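Local coordinates for odorant-binding protein 2a (Homo sapiens, PDB 4RUN) that binds and carries small hydrophobic volatile molecules in human nasal mucus, with a preference for aldehydes and large fatty acids, at residues P31-P36 with T52-D57; W14-M19 with S35-T40. The protein carries 2 engineered substitutions. All blocks are in the same frame, centred on the assembly; numbering follows the deposited sequence.

Contact 1: residues P31-P36 with T52-D57; sequences PRKVSP and TFMRED
T52 and S35 meet through backbone and side chain together. T52 O accepts the backbone N of S35 at 2.9 Å. The backbone N of T52 gives its hydrogen to S35 OG at 2.8 Å, where a regular pair would use a carbonyl. S35 OG sits between its own backbone N and carbonyl carbon (chi1 69°), and this turn brings it to that N-H. With an alanine at S35, the N-H of T52 is likely to lose its acceptor. Next comes F53, a non-hydrogen-bonded antiparallel partner of V34. The pair belongs to the hairpin of strands 33-41 and 47-55 in the lipocalin barrel. V34 CG2 lies 4.2 Å from F53 CB, and P31 CG reaches F53 CD2 at 4.0 Å. On the other side of the strand M54 runs beside K33, with M54 CG 3.9 Å from K33 CD. M54 O takes the backbone N of R32 at 2.7 Å. E56 offers its backbone O to R32 NH1 at 2.6 Å, tilted 18° from the guanidinium plane. M54 CE lies at the edge of the same group. D57 OD1, 4.4 Å from R32 NH1 and well out of that plane, is too far for a salt bridge and can at most add a mild attraction. The contact therefore changes character along its length, from a buried serine bond and apolar packing to an exposed arginine that bonds a turn carbonyl.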
loop_
_atom_site.group_PDB
_atom_site.type_symbol
_atom_site.label_atom_id
_atom_site.label_comp_id
_atom_site.label_asym_id
_atom_site.label_seq_id
_atom_site.Cartn_x
_atom_site.Cartn_y
_atom_site.Cartn_z
ATOM N N PRO A 31 2.853 0.736 10.670
ATOM C CA PRO A 31 4.041 -0.027 10.353
ATOM C C PRO A 31 5.344 0.743 10.609
ATOM O O PRO A 31 5.495 1.850 10.116
ATOM C CB PRO A 31 3.884 -0.293 8.860
ATOM C CG PRO A 31 2.417 -0.262 8.614
ATOM C CD PRO A 31 1.896 0.752 9.555
ATOM N N ARG A 32 6.248 0.170 11.403
ATOM C CA ARG A 32 7.565 0.742 11.630
ATOM C C ARG A 32 8.459 0.327 10.500
ATOM O O ARG A 32 9.279 1.105 10.037
ATOM C CB ARG A 32 8.213 0.211 12.907
ATOM C CG ARG A 32 7.589 0.687 14.204
ATOM C CD ARG A 32 8.190 -0.065 15.388
ATOM N NE ARG A 32 9.661 -0.160 15.315
ATOM C CZ ARG A 32 10.387 -1.290 15.356
ATOM N NH1 ARG A 32 9.820 -2.485 15.475
ATOM N NH2 ARG A 32 11.713 -1.229 15.275
ATOM N N LYS A 33 8.332 -0.934 10.108
ATOM C CA LYS A 33 9.174 -1.533 9.092
ATOM C C LYS A 33 8.262 -2.243 8.134
ATOM O O LYS A 33 7.110 -2.440 8.433
ATOM C CB LYS A 33 10.154 -2.520 9.720
ATOM C CG LYS A 33 10.993 -1.903 10.833
ATOM C CD LYS A 33 11.917 -2.909 11.506
ATOM C CE LYS A 33 13.117 -2.207 12.123
ATOM N NZ LYS A 33 14.040 -3.164 12.788
ATOM N N VAL A 34 8.783 -2.616 6.976
ATOM C CA VAL A 34 7.988 -3.282 5.955
ATOM C C VAL A 34 8.898 -4.007 4.962
ATOM O O VAL A 34 9.946 -3.494 4.587
ATOM C CB VAL A 34 7.085 -2.268 5.218
ATOM C CG1 VAL A 34 7.924 -1.317 4.373
ATOM C CG2 VAL A 34 6.056 -2.993 4.359
ATOM N N SER A 35 8.497 -5.206 4.556
ATOM C CA SER A 35 9.253 -6.000 3.596
ATOM C C SER A 35 8.874 -5.601 2.179
ATOM O O SER A 35 7.967 -4.795 1.993
ATOM C CB SER A 35 8.949 -7.479 3.817
ATOM O OG SER A 35 7.612 -7.792 3.449
ATOM N N PRO A 36 9.563 -6.164 1.165
ATOM C CA PRO A 36 9.055 -6.053 -0.203
ATOM C C PRO A 36 7.728 -6.779 -0.355
ATOM O O PRO A 36 7.465 -7.735 0.371
ATOM C CB PRO A 36 10.129 -6.749 -1.052
ATOM C CG PRO A 36 11.361 -6.713 -0.220
ATOM C CD PRO A 36 10.886 -6.815 1.196
ATOM N N THR A 52 5.365 -8.588 4.838
ATOM C CA THR A 52 5.403 -8.531 6.289
ATOM C C THR A 52 5.710 -7.113 6.717
ATOM O O THR A 52 6.251 -6.327 5.939
ATOM C CB THR A 52 6.468 -9.484 6.860
ATOM O OG1 THR A 52 7.779 -9.048 6.486
ATOM C CG2 THR A 52 6.251 -10.890 6.347
ATOM N N PHE A 53 5.353 -6.781 7.947
ATOM C CA PHE A 53 5.701 -5.486 8.508
ATOM C C PHE A 53 5.713 -5.552 10.018
ATOM O O PHE A 53 5.130 -6.455 10.603
ATOM C CB PHE A 53 4.734 -4.407 8.043
ATOM C CG PHE A 53 3.320 -4.610 8.493
ATOM C CD1 PHE A 53 2.429 -5.324 7.709
ATOM C CD2 PHE A 53 2.871 -4.062 9.682
ATOM C CE1 PHE A 53 1.123 -5.502 8.107
ATOM C CE2 PHE A 53 1.568 -4.249 10.091
ATOM C CZ PHE A 53 0.693 -4.969 9.299
ATOM N N MET A 54 6.403 -4.604 10.641
ATOM C CA MET A 54 6.491 -4.560 12.089
ATOM C C MET A 54 5.559 -3.490 12.614
ATOM O O MET A 54 5.593 -2.360 12.179
ATOM C CB MET A 54 7.915 -4.253 12.562
ATOM C CG MET A 54 8.966 -5.294 12.203
ATOM S SD MET A 54 8.857 -6.748 13.231
ATOM C CE MET A 54 9.052 -6.037 14.864
ATOM N N ARG A 55 4.742 -3.871 13.571
ATOM C CA ARG A 55 3.862 -2.958 14.241
ATOM C C ARG A 55 4.278 -3.048 15.708
ATOM O O ARG A 55 3.937 -4.010 16.400
ATOM C CB ARG A 55 2.424 -3.405 13.998
ATOM C CG ARG A 55 1.355 -2.419 14.410
ATOM C CD ARG A 55 -0.037 -3.010 14.193
ATOM N NE ARG A 55 -0.585 -2.731 12.873
ATOM C CZ ARG A 55 -1.447 -3.507 12.212
ATOM N NH1 ARG A 55 -1.856 -4.664 12.714
ATOM N NH2 ARG A 55 -1.888 -3.131 11.007
ATOM N N GLU A 56 5.044 -2.053 16.153
ATOM C CA GLU A 56 5.735 -2.080 17.451
ATOM C C GLU A 56 6.756 -3.215 17.430
ATOM O O GLU A 56 7.525 -3.303 16.487
ATOM C CB GLU A 56 4.737 -2.166 18.607
ATOM C CG GLU A 56 3.776 -0.990 18.623
ATOM C CD GLU A 56 2.486 -1.267 19.370
ATOM O OE1 GLU A 56 1.868 -2.291 19.025
ATOM O OE2 GLU A 56 2.088 -0.480 20.275
ATOM N N ASP A 57 6.758 -4.094 18.424
ATOM C CA ASP A 57 7.674 -5.239 18.423
ATOM C C ASP A 57 7.104 -6.466 17.699
ATOM O O ASP A 57 7.727 -7.521 17.697
ATOM C CB ASP A 57 8.077 -5.607 19.868
ATOM C CG ASP A 57 9.308 -4.839 20.355
ATOM O OD1 ASP A 57 9.810 -3.961 19.618
ATOM O OD2 ASP A 57 9.788 -5.119 21.477
#

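Contact 2: residues W14-M19 with S35-T40; sequences WYVKAM and SPVKVT
W14 and V37 form an antiparallel hydrogen-bonded pair. W14 N donates to V37 O and V37 N donates to W14 O, each at 2.8 Å. Their side chains leave on the same face, and V16 and V39 carry that face on in the two directions. V37 projects into the dip between W14 and V16. Its CG2 branch, beside its own backbone N while CG1 is anti to it (chi1 -175°), meets V16 CG2 at 3.8 Å. The CD1 corner of the W14 indole reaches V39 CG2 at 3.8 Å in an oblique approach, with V37 O at the ring edge. W14 is the tryptophan of the Gly-X-Trp signature on the first strand of the lipocalin barrel. R116 makes a cation-pi contact with its ring, as the conserved arginine does in other lipocalins. Y95 meets the ring nearly at right angles, and NE1 is bonded to I10 O, so the indole is held on several sides. Y15 and P36 cover the other face of the pair. The pyrrolidine ring of P36 is a blunt knob that slants against one side of the phenol, with P36 CG 3.8 Å from Y15 CE1. Beyond V16 the strands splay: the N-to-C directions of the two short strands make 139°, well off the 180° of a straight antiparallel pair. K17 and A18 bond to L113, and M19 to F143.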
loop_
_atom_site.group_PDB
_atom_site.type_symbol
_atom_site.label_atom_id
_atom_site.label_comp_id
_atom_site.label_asym_id
_atom_site.label_seq_id
_atom_site.Cartn_x
_atom_site.Cartn_y
_atom_site.Cartn_z
ATOM N N TRP A 14 7.409 -5.322 -5.381
ATOM C CA TRP A 14 7.197 -3.890 -5.197
ATOM C C TRP A 14 7.739 -3.465 -3.843
ATOM O O TRP A 14 7.822 -4.253 -2.913
ATOM C CB TRP A 14 5.722 -3.534 -5.228
ATOM C CG TRP A 14 5.051 -3.708 -6.523
ATOM C CD1 TRP A 14 4.484 -4.844 -7.002
ATOM C CD2 TRP A 14 4.815 -2.700 -7.499
ATOM N NE1 TRP A 14 3.912 -4.613 -8.221
ATOM C CE2 TRP A 14 4.103 -3.302 -8.555
ATOM C CE3 TRP A 14 5.141 -1.347 -7.592
ATOM C CZ2 TRP A 14 3.711 -2.600 -9.693
ATOM C CZ3 TRP A 14 4.752 -0.651 -8.726
ATOM C CH2 TRP A 14 4.044 -1.280 -9.758
ATOM N N TYR A 15 8.091 -2.197 -3.749
ATOM C CA TYR A 15 8.641 -1.644 -2.544
ATOM C C TYR A 15 7.739 -0.511 -2.088
ATOM O O TYR A 15 7.386 0.364 -2.887
ATOM C CB TYR A 15 10.049 -1.118 -2.801
ATOM C CG TYR A 15 11.047 -2.196 -3.116
ATOM C CD1 TYR A 15 11.727 -2.852 -2.093
ATOM C CD2 TYR A 15 11.308 -2.577 -4.435
ATOM C CE1 TYR A 15 12.635 -3.857 -2.370
ATOM C CE2 TYR A 15 12.223 -3.579 -4.726
ATOM C CZ TYR A 15 12.883 -4.218 -3.688
ATOM O OH TYR A 15 13.789 -5.226 -3.944
ATOM N N VAL A 16 7.378 -0.536 -0.805
ATOM C CA VAL A 16 6.555 0.499 -0.185
ATOM C C VAL A 16 7.462 1.587 0.371
ATOM O O VAL A 16 8.210 1.354 1.315
ATOM C CB VAL A 16 5.727 -0.078 0.965
ATOM C CG1 VAL A 16 4.884 1.015 1.587
ATOM C CG2 VAL A 16 4.869 -1.259 0.496
ATOM N N LYS A 17 7.386 2.778 -0.208
ATOM C CA LYS A 17 8.345 3.847 0.081
ATOM C C LYS A 17 7.781 4.903 1.011
ATOM O O LYS A 17 8.510 5.564 1.735
ATOM C CB LYS A 17 8.766 4.498 -1.229
ATOM C CG LYS A 17 9.294 3.508 -2.254
ATOM C CD LYS A 17 9.556 4.182 -3.580
ATOM C CE LYS A 17 10.402 3.286 -4.452
ATOM N NZ LYS A 17 10.646 3.849 -5.805
ATOM N N ALA A 18 6.471 5.074 0.983
ATOM C CA ALA A 18 5.829 6.004 1.885
ATOM C C ALA A 18 4.428 5.535 2.100
ATOM O O ALA A 18 3.909 4.746 1.314
ATOM C CB ALA A 18 5.828 7.401 1.305
ATOM N N MET A 19 3.822 6.033 3.168
ATOM C CA MET A 19 2.528 5.572 3.617
ATOM C C MET A 19 1.745 6.757 4.203
ATOM O O MET A 19 2.345 7.668 4.769
ATOM C CB MET A 19 2.789 4.478 4.623
ATOM C CG MET A 19 1.580 3.723 5.106
ATOM S SD MET A 19 2.052 2.051 5.629
ATOM C CE MET A 19 0.389 1.504 6.057
ATOM N N SER A 35 8.497 -5.206 4.556
ATOM C CA SER A 35 9.253 -6.000 3.596
ATOM C C SER A 35 8.874 -5.601 2.179
ATOM O O SER A 35 7.967 -4.795 1.993
ATOM C CB SER A 35 8.949 -7.479 3.817
ATOM O OG SER A 35 7.612 -7.792 3.449
ATOM N N PRO A 36 9.563 -6.164 1.165
ATOM C CA PRO A 36 9.055 -6.053 -0.203
ATOM C C PRO A 36 7.728 -6.779 -0.355
ATOM O O PRO A 36 7.465 -7.735 0.371
ATOM C CB PRO A 36 10.129 -6.749 -1.052
ATOM C CG PRO A 36 11.361 -6.713 -0.220
ATOM C CD PRO A 36 10.886 -6.815 1.196
ATOM N N VAL A 37 6.911 -6.318 -1.291
ATOM C CA VAL A 37 5.636 -6.935 -1.570
ATOM C C VAL A 37 5.761 -7.809 -2.810
ATOM O O VAL A 37 6.116 -7.324 -3.882
ATOM C CB VAL A 37 4.560 -5.865 -1.817
ATOM C CG1 VAL A 37 3.193 -6.517 -1.997
ATOM C CG2 VAL A 37 4.539 -4.851 -0.674
ATOM N N LYS A 38 5.487 -9.101 -2.660
ATOM C CA LYS A 38 5.506 -10.018 -3.794
ATOM C C LYS A 38 4.092 -10.254 -4.271
ATOM O O LYS A 38 3.263 -10.772 -3.530
ATOM C CB LYS A 38 6.203 -11.331 -3.430
ATOM C CG LYS A 38 7.671 -11.114 -3.084
ATOM C CD LYS A 38 8.539 -12.346 -3.302
ATOM C CE LYS A 38 10.019 -12.000 -3.150
ATOM N NZ LYS A 38 10.907 -13.136 -3.528
ATOM N N VAL A 39 3.827 -9.837 -5.506
ATOM C CA VAL A 39 2.519 -9.967 -6.127
ATOM C C VAL A 39 2.573 -11.089 -7.166
ATOM O O VAL A 39 3.398 -11.049 -8.076
ATOM C CB VAL A 39 2.104 -8.633 -6.788
ATOM C CG1 VAL A 39 0.715 -8.728 -7.404
ATOM C CG2 VAL A 39 2.146 -7.507 -5.764
ATOM N N THR A 40 1.691 -12.076 -7.026
ATOM C CA THR A 40 1.624 -13.209 -7.947
ATOM C C THR A 40 0.212 -13.340 -8.508
ATOM O O THR A 40 -0.758 -13.108 -7.790
ATOM C CB THR A 40 2.009 -14.524 -7.244
ATOM O OG1 THR A 40 1.246 -14.672 -6.042
ATOM C CG2 THR A 40 3.476 -14.531 -6.886
#

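In the fold
Both contacts use strand 33-41, which lies between strand 12-21 (contact 2) and strand 47-55 (contact 1) in the curled sheet of the lipocalin barrel. Their centres are about 11 Å apart. Along the chain the order is 14-19, 31-36 with 35-40, then 52-57, so two successive hairpins share the middle strand. S35 and P36 belong to both contacts, at the break in that strand. The two also touch directly, with P31 CG 3.7 Å from M19 CE. Contact 2 lies nearer the centre of the chain, and contact 1 farther out. Together they tie three consecutive strands into the wall of the ligand-carrying barrel.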